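Local coordinates for protein RNA-dependent RNA polymerase (Dera Ghazi Khan orthonairovirus, PDB 6DX2) that probably synthesises RNA from the viral RNA template as the whole L protein, and carries in this piece the viral OTU cysteine protease, a deubiquitinase domain, at residues 64-78 against 102-114. Numbering follows the deposited sequence.
Sequences TIASFAAANWGQCVQ and SVEAEILSKALNI
Lys110 reaches from helix 102-112 to the turn after helix 58-71. Its CB lies 3.5 Å from CZ of Phe68, oblique to the ring. CD passes the same CZ and nears Gln75 O, and CE lies 3.7 Å from that oxygen. The chain stays extended beyond CG and delivers NZ to Gln75 O, 2.7 Å away. The ammonium lies in the carbonyl plane, on a lone pair, with a C=O...N angle of 141°.

One turn back, Glu106 makes the second polar link. Its CG is anti to the backbone N, and the straight chain beyond carries the carboxylate to the start of helix 77-82. The syn lone pair of Glu106 OE1 accepts Gln78 N at 2.9 Å, nearly straight at 173°. Gln78 CB and CG lie against the same OE1, and the two side chains cross at about a right angle. Gln78 CB also packs on Val103 CG2.

Between these polar links and helix 58-71 lies Ile107. Its CG2 touches Ile65 CG2 at 3.6 Å and also Phe68 CD2. Its CG1 meets SG of Cys76 at 3.7 Å; Cys76 is the central residue of an inverse gamma turn. Ile65 CG1 rests on Leu108 CD1, and Phe68 CB on Ala111 CB at 3.7 Å. Thr64 CG2 meets Leu112 CD2.

The axes of helices 64-71 and 102-112 come within 9.2 Å and cross at 85°. The contact is part of the helical packing of the OTU domain: helix 102-112 lies between helix 58-71 and the sheet. Tyr133 of the sheet touches Glu106, and Ile116 touches Leu108.

The apolar side chains pack helix against helix. Lys110 and Glu106 satisfy the Gln75 carbonyl and the Gln78 N-H, tying the link between helices 58-71 and 77-82 to helix 102-112.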
ATOM      1  N   THR A  64       1.051  13.898  -4.268  1.00 35.56           N
ATOM      2  CA  THR A  64      -0.375  13.633  -4.164  1.00 38.24           C
ATOM      3  C   THR A  64      -0.756  13.302  -2.730  1.00 35.53           C
ATOM      4  O   THR A  64      -1.731  13.850  -2.197  1.00 35.79           O
ATOM      5  CB  THR A  64      -0.745  12.501  -5.122  1.00 37.45           C
ATOM      6  OG1 THR A  64      -0.571  12.976  -6.462  1.00 37.69           O
ATOM      7  CG2 THR A  64      -2.185  12.138  -4.913  1.00 42.77           C
ATOM      8  N   ILE A  65       0.057  12.474  -2.070  1.00 36.54           N
ATOM      9  CA  ILE A  65      -0.189  12.157  -0.662  1.00 36.90           C
ATOM     10  C   ILE A  65      -0.115  13.424   0.180  1.00 34.22           C
ATOM     11  O   ILE A  65      -0.920  13.649   1.098  1.00 36.55           O
ATOM     12  CB  ILE A  65       0.835  11.125  -0.178  1.00 35.20           C
ATOM     13  CG1 ILE A  65       0.588   9.795  -0.867  1.00 30.90           C
ATOM     14  CG2 ILE A  65       0.784  10.972   1.372  1.00 38.98           C
ATOM     15  CD1 ILE A  65       1.765   8.834  -0.601  1.00 33.13           C
ATOM     16  N   ALA A  66       0.863  14.268  -0.112  1.00 34.09           N
ATOM     17  CA  ALA A  66       1.035  15.458   0.680  1.00 34.96           C
ATOM     18  C   ALA A  66      -0.170  16.381   0.515  1.00 38.07           C
ATOM     19  O   ALA A  66      -0.606  17.002   1.477  1.00 41.32           O
ATOM     20  CB  ALA A  66       2.336  16.157   0.285  1.00 35.33           C
ATOM     21  N   SER A  67      -0.724  16.469  -0.704  1.00 42.67           N
ATOM     22  CA  SER A  67      -1.868  17.346  -0.920  1.00 48.61           C
ATOM     23  C   SER A  67      -3.070  16.838  -0.145  1.00 40.30           C
ATOM     24  O   SER A  67      -3.813  17.640   0.459  1.00 43.26           O
ATOM     25  CB  SER A  67      -2.203  17.459  -2.416  1.00 44.97           C
ATOM     26  OG  SER A  67      -3.071  16.409  -2.847  1.00 47.27           O
ATOM     27  N   PHE A  68      -3.256  15.511  -0.129  1.00 37.40           N
ATOM     28  CA  PHE A  68      -4.354  14.960   0.650  1.00 38.97           C
ATOM     29  C   PHE A  68      -4.161  15.265   2.136  1.00 41.83           C
ATOM     30  O   PHE A  68      -5.115  15.624   2.821  1.00 39.73           O
ATOM     31  CB  PHE A  68      -4.500  13.459   0.405  1.00 33.24           C
ATOM     32  CG  PHE A  68      -5.763  12.896   0.966  1.00 37.11           C
ATOM     33  CD1 PHE A  68      -6.935  12.886   0.216  1.00 36.17           C
ATOM     34  CD2 PHE A  68      -5.798  12.445   2.289  1.00 33.14           C
ATOM     35  CE1 PHE A  68      -8.114  12.388   0.748  1.00 37.79           C
ATOM     36  CE2 PHE A  68      -6.972  11.957   2.830  1.00 39.41           C
ATOM     37  CZ  PHE A  68      -8.129  11.905   2.046  1.00 38.87           C
ATOM     38  N   ALA A  69      -2.939  15.066   2.658  1.00 36.69           N
ATOM     39  CA  ALA A  69      -2.666  15.304   4.077  1.00 40.20           C
ATOM     40  C   ALA A  69      -2.907  16.763   4.456  1.00 43.51           C
ATOM     41  O   ALA A  69      -3.378  17.055   5.558  1.00 43.75           O
ATOM     42  CB  ALA A  69      -1.215  14.875   4.402  1.00 37.34           C
ATOM     43  N   ALA A  70      -2.595  17.695   3.552  1.00 42.07           N
ATOM     44  CA  ALA A  70      -2.797  19.115   3.813  1.00 45.64           C
ATOM     45  C   ALA A  70      -4.282  19.489   3.844  1.00 47.94           C
ATOM     46  O   ALA A  70      -4.718  20.296   4.697  1.00 47.80           O
ATOM     47  CB  ALA A  70      -2.049  19.929   2.752  1.00 43.54           C
ATOM     48  N   ALA A  71      -5.072  18.922   2.925  1.00 47.38           N
ATOM     49  CA  ALA A  71      -6.467  19.312   2.806  1.00 48.23           C
ATOM     50  C   ALA A  71      -7.393  18.490   3.685  1.00 51.88           C
ATOM     51  O   ALA A  71      -8.483  18.963   4.028  1.00 53.43           O
ATOM     52  CB  ALA A  71      -6.935  19.184   1.360  1.00 51.40           C
ATOM     53  N   ASN A  72      -7.000  17.278   4.051  1.00 43.33           N
ATOM     54  CA  ASN A  72      -7.893  16.296   4.647  1.00 44.18           C
ATOM     55  C   ASN A  72      -7.208  15.575   5.798  1.00 45.72           C
ATOM     56  O   ASN A  72      -7.279  14.353   5.918  1.00 42.44           O
ATOM     57  CB  ASN A  72      -8.325  15.255   3.615  1.00 45.46           C
ATOM     58  CG  ASN A  72      -9.361  15.788   2.720  1.00 45.96           C
ATOM     59  OD1 ASN A  72     -10.205  16.540   3.182  1.00 50.45           O
ATOM     60  ND2 ASN A  72      -9.304  15.455   1.428  1.00 45.45           N
ATOM     61  N   TRP A  73      -6.547  16.336   6.665  1.00 50.00           N
ATOM     62  CA  TRP A  73      -5.750  15.725   7.720  1.00 45.48           C
ATOM     63  C   TRP A  73      -6.597  14.830   8.620  1.00 50.60           C
ATOM     64  O   TRP A  73      -6.126  13.788   9.086  1.00 46.95           O
ATOM     65  CB  TRP A  73      -5.078  16.828   8.539  1.00 48.04           C
ATOM     66  CG  TRP A  73      -4.200  16.364   9.652  1.00 51.43           C
ATOM     67  CD1 TRP A  73      -4.291  16.720  10.961  1.00 48.33           C
ATOM     68  CD2 TRP A  73      -3.073  15.471   9.552  1.00 45.68           C
ATOM     69  NE1 TRP A  73      -3.279  16.116  11.686  1.00 53.56           N
ATOM     70  CE2 TRP A  73      -2.523  15.343  10.846  1.00 50.37           C
ATOM     71  CE3 TRP A  73      -2.478  14.778   8.494  1.00 39.89           C
ATOM     72  CZ2 TRP A  73      -1.408  14.539  11.107  1.00 46.73           C
ATOM     73  CZ3 TRP A  73      -1.369  13.977   8.758  1.00 43.94           C
ATOM     74  CH2 TRP A  73      -0.853  13.865  10.054  1.00 47.77           C
ATOM     75  N   GLY A  74      -7.841  15.239   8.907  1.00 50.66           N
ATOM     76  CA  GLY A  74      -8.706  14.438   9.760  1.00 52.04           C
ATOM     77  C   GLY A  74      -9.009  13.045   9.218  1.00 47.19           C
ATOM     78  O   GLY A  74      -9.309  12.143  10.006  1.00 53.54           O
ATOM     79  N   GLN A  75      -8.909  12.828   7.890  1.00 40.79           N
ATOM     80  CA  GLN A  75      -9.048  11.503   7.308  1.00 40.68           C
ATOM     81  C   GLN A  75      -7.744  10.699   7.305  1.00 44.12           C
ATOM     82  O   GLN A  75      -7.747   9.530   6.917  1.00 47.65           O
ATOM     83  CB  GLN A  75      -9.543  11.621   5.869  1.00 47.21           C
ATOM     84  CG  GLN A  75     -10.721  12.594   5.732  1.00 56.90           C
ATOM     85  CD  GLN A  75     -11.859  12.281   6.693  1.00 66.00           C
ATOM     86  OE1 GLN A  75     -12.216  13.099   7.567  1.00 67.52           O
ATOM     87  NE2 GLN A  75     -12.439  11.090   6.540  1.00 67.00           N
ATOM     88  N   CYS A  76      -6.628  11.295   7.712  1.00 41.91           N
ATOM     89  CA  CYS A  76      -5.345  10.589   7.747  1.00 41.92           C
ATOM     90  C   CYS A  76      -5.181   9.916   9.110  1.00 39.83           C
ATOM     91  O   CYS A  76      -4.390  10.349   9.959  1.00 39.91           O
ATOM     92  CB  CYS A  76      -4.216  11.579   7.487  1.00 38.69           C
ATOM     93  SG  CYS A  76      -4.335  12.346   5.817  1.00 39.97           S
ATOM     94  N   VAL A  77      -6.015   8.894   9.339  1.00 38.61           N
ATOM     95  CA  VAL A  77      -6.182   8.375  10.704  1.00 42.16           C
ATOM     96  C   VAL A  77      -4.850   7.866  11.244  1.00 48.04           C
ATOM     97  O   VAL A  77      -4.446   8.199  12.376  1.00 44.62           O
ATOM     98  CB  VAL A  77      -7.245   7.258  10.733  1.00 44.46           C
ATOM     99  CG1 VAL A  77      -7.323   6.572  12.104  1.00 44.22           C
ATOM    100  CG2 VAL A  77      -8.600   7.805  10.332  1.00 53.43           C
ATOM    101  N   GLN A  78      -4.146   7.051  10.441  1.00 45.92           N
ATOM    102  CA  GLN A  78      -2.926   6.452  10.953  1.00 40.69           C
ATOM    103  C   GLN A  78      -1.827   7.489  11.073  1.00 38.02           C
ATOM    104  O   GLN A  78      -1.058   7.470  12.038  1.00 40.40           O
ATOM    105  CB  GLN A  78      -2.483   5.284  10.069  1.00 41.24           C
ATOM    106  CG  GLN A  78      -3.429   4.074  10.062  1.00 44.30           C
ATOM    107  CD  GLN A  78      -3.661   3.455  11.445  1.00 61.48           C
ATOM    108  OE1 GLN A  78      -4.681   3.716  12.108  1.00 71.95           O
ATOM    109  NE2 GLN A  78      -2.719   2.630  11.885  1.00 63.43           N
ATOM    110  N   SER A 102       1.641   1.583   5.893  1.00 28.69           N
ATOM    111  CA  SER A 102       0.174   1.653   6.020  1.00 31.05           C
ATOM    112  C   SER A 102      -0.321   3.088   6.093  1.00 28.78           C
ATOM    113  O   SER A 102      -1.435   3.374   5.641  1.00 33.50           O
ATOM    114  CB  SER A 102      -0.245   0.837   7.241  1.00 34.08           C
ATOM    115  OG  SER A 102       0.286   1.405   8.386  1.00 38.74           O
ATOM    116  N   VAL A 103       0.453   4.003   6.699  1.00 31.63           N
ATOM    117  CA  VAL A 103       0.037   5.411   6.767  1.00 34.11           C
ATOM    118  C   VAL A 103      -0.186   5.963   5.368  1.00 30.93           C
ATOM    119  O   VAL A 103      -1.215   6.594   5.085  1.00 31.47           O
ATOM    120  CB  VAL A 103       1.095   6.245   7.511  1.00 32.31           C
ATOM    121  CG1 VAL A 103       0.787   7.719   7.328  1.00 34.38           C
ATOM    122  CG2 VAL A 103       1.086   5.896   8.986  1.00 36.19           C
ATOM    123  N   GLU A 104       0.771   5.686   4.462  1.00 30.09           N
ATOM    124  CA  GLU A 104       0.683   6.121   3.081  1.00 28.37           C
ATOM    125  C   GLU A 104      -0.314   5.294   2.273  1.00 29.10           C
ATOM    126  O   GLU A 104      -0.930   5.829   1.354  1.00 30.68           O
ATOM    127  CB  GLU A 104       2.073   6.028   2.421  1.00 28.90           C
ATOM    128  CG  GLU A 104       2.981   7.118   2.981  1.00 31.24           C
ATOM    129  CD  GLU A 104       3.391   6.860   4.399  1.00 32.36           C
ATOM    130  OE1 GLU A 104       3.617   5.673   4.789  1.00 30.53           O
ATOM    131  OE2 GLU A 104       3.420   7.861   5.152  1.00 31.45           O
ATOM    132  N   ALA A 105      -0.461   4.008   2.569  1.00 30.20           N
ATOM    133  CA  ALA A 105      -1.473   3.233   1.856  1.00 30.39           C
ATOM    134  C   ALA A 105      -2.864   3.783   2.145  1.00 30.83           C
ATOM    135  O   ALA A 105      -3.695   3.956   1.238  1.00 30.56           O
ATOM    136  CB  ALA A 105      -1.382   1.771   2.292  1.00 28.09           C
ATOM    137  N   GLU A 106      -3.124   4.103   3.403  1.00 28.67           N
ATOM    138  CA  GLU A 106      -4.429   4.663   3.756  1.00 29.54           C
ATOM    139  C   GLU A 106      -4.662   5.975   3.015  1.00 32.57           C
ATOM    140  O   GLU A 106      -5.715   6.171   2.398  1.00 32.44           O
ATOM    141  CB  GLU A 106      -4.511   4.862   5.259  1.00 32.56           C
ATOM    142  CG  GLU A 106      -5.756   5.657   5.702  1.00 37.46           C
ATOM    143  CD  GLU A 106      -5.886   5.645   7.198  1.00 47.93           C
ATOM    144  OE1 GLU A 106      -5.026   6.284   7.798  1.00 40.96           O
ATOM    145  OE2 GLU A 106      -6.854   5.046   7.753  1.00 55.38           O
ATOM    146  N   ILE A 107      -3.662   6.859   3.019  1.00 29.53           N
ATOM    147  CA  ILE A 107      -3.830   8.175   2.379  1.00 29.98           C
ATOM    148  C   ILE A 107      -3.970   8.029   0.870  1.00 29.91           C
ATOM    149  O   ILE A 107      -4.867   8.621   0.243  1.00 31.52           O
ATOM    150  CB  ILE A 107      -2.667   9.113   2.733  1.00 30.68           C
ATOM    151  CG1 ILE A 107      -2.701   9.487   4.211  1.00 29.37           C
ATOM    152  CG2 ILE A 107      -2.774  10.402   1.929  1.00 32.10           C
ATOM    153  CD1 ILE A 107      -1.404  10.312   4.716  1.00 31.51           C
ATOM    154  N   LEU A 108      -3.080   7.247   0.250  1.00 31.13           N
ATOM    155  CA  LEU A 108      -3.137   7.141  -1.210  1.00 30.09           C
ATOM    156  C   LEU A 108      -4.442   6.524  -1.687  1.00 30.83           C
ATOM    157  O   LEU A 108      -4.948   6.880  -2.748  1.00 31.60           O
ATOM    158  CB  LEU A 108      -1.953   6.286  -1.728  1.00 34.46           C
ATOM    159  CG  LEU A 108      -1.594   6.594  -3.165  1.00 37.71           C
ATOM    160  CD1 LEU A 108      -1.343   7.989  -3.521  1.00 37.36           C
ATOM    161  CD2 LEU A 108      -0.297   5.769  -3.452  1.00 44.21           C
ATOM    162  N   SER A 109      -4.954   5.529  -0.972  1.00 27.74           N
ATOM    163  CA  SER A 109      -6.239   4.948  -1.373  1.00 31.36           C
ATOM    164  C   SER A 109      -7.332   6.007  -1.421  1.00 34.24           C
ATOM    165  O   SER A 109      -8.128   6.061  -2.388  1.00 34.02           O
ATOM    166  CB  SER A 109      -6.611   3.838  -0.412  1.00 35.27           C
ATOM    167  OG  SER A 109      -6.993   4.303   0.857  1.00 45.33           O
ATOM    168  N   LYS A 110      -7.373   6.885  -0.408  1.00 31.29           N
ATOM    169  CA  LYS A 110      -8.334   7.973  -0.461  1.00 34.19           C
ATOM    170  C   LYS A 110      -7.944   9.015  -1.518  1.00 35.16           C
ATOM    171  O   LYS A 110      -8.809   9.533  -2.231  1.00 36.65           O
ATOM    172  CB  LYS A 110      -8.454   8.630   0.919  1.00 36.19           C
ATOM    173  CG  LYS A 110      -8.918   7.662   2.023  1.00 36.90           C
ATOM    174  CD  LYS A 110      -8.695   8.168   3.445  1.00 41.85           C
ATOM    175  CE  LYS A 110      -9.159   7.078   4.465  1.00 42.90           C
ATOM    176  NZ  LYS A 110      -9.421   7.651   5.832  1.00 53.29           N
ATOM    177  N   ALA A 111      -6.652   9.338  -1.640  1.00 31.17           N
ATOM    178  CA  ALA A 111      -6.303  10.471  -2.491  1.00 34.09           C
ATOM    179  C   ALA A 111      -6.560  10.175  -3.960  1.00 32.03           C
ATOM    180  O   ALA A 111      -6.843  11.093  -4.743  1.00 34.02           O
ATOM    181  CB  ALA A 111      -4.844  10.860  -2.253  1.00 34.56           C
ATOM    182  N   LEU A 112      -6.404   8.904  -4.371  1.00 31.59           N
ATOM    183  CA  LEU A 112      -6.561   8.532  -5.761  1.00 29.16           C
ATOM    184  C   LEU A 112      -7.807   7.706  -6.015  1.00 35.78           C
ATOM    185  O   LEU A 112      -8.048   7.331  -7.174  1.00 33.49           O
ATOM    186  CB  LEU A 112      -5.301   7.740  -6.227  1.00 30.96           C
ATOM    187  CG  LEU A 112      -4.046   8.583  -6.306  1.00 32.52           C
ATOM    188  CD1 LEU A 112      -2.912   7.681  -6.854  1.00 34.36           C
ATOM    189  CD2 LEU A 112      -4.225   9.819  -7.196  1.00 37.82           C
ATOM    190  N   ASN A 113      -8.625   7.443  -4.991  1.00 33.47           N
ATOM    191  CA  ASN A 113      -9.836   6.629  -5.189  1.00 36.95           C
ATOM    192  C   ASN A 113      -9.458   5.284  -5.774  1.00 43.29           C
ATOM    193  O   ASN A 113      -9.998   4.812  -6.791  1.00 40.76           O
ATOM    194  CB  ASN A 113     -10.862   7.347  -6.066  1.00 35.33           C
ATOM    195  CG  ASN A 113     -11.576   8.392  -5.293  1.00 38.85           C
ATOM    196  OD1 ASN A 113     -11.139   9.553  -5.236  1.00 48.67           O
ATOM    197  ND2 ASN A 113     -12.635   7.975  -4.612  1.00 42.96           N
ATOM    198  N   ILE A 114      -8.479   4.676  -5.138  1.00 33.74           N
ATOM    199  CA  ILE A 114      -8.046   3.353  -5.512  1.00 36.06           C
ATOM    200  C   ILE A 114      -8.013   2.532  -4.231  1.00 34.56           C
ATOM    201  O   ILE A 114      -8.142   3.039  -3.114  1.00 35.19           O
ATOM    202  CB  ILE A 114      -6.668   3.342  -6.224  1.00 35.75           C
ATOM    203  CG1 ILE A 114      -5.619   3.930  -5.309  1.00 33.90           C
ATOM    204  CG2 ILE A 114      -6.738   4.127  -7.557  1.00 39.72           C
ATOM    205  CD1 ILE A 114      -4.162   4.077  -5.890  1.00 39.28           C
TER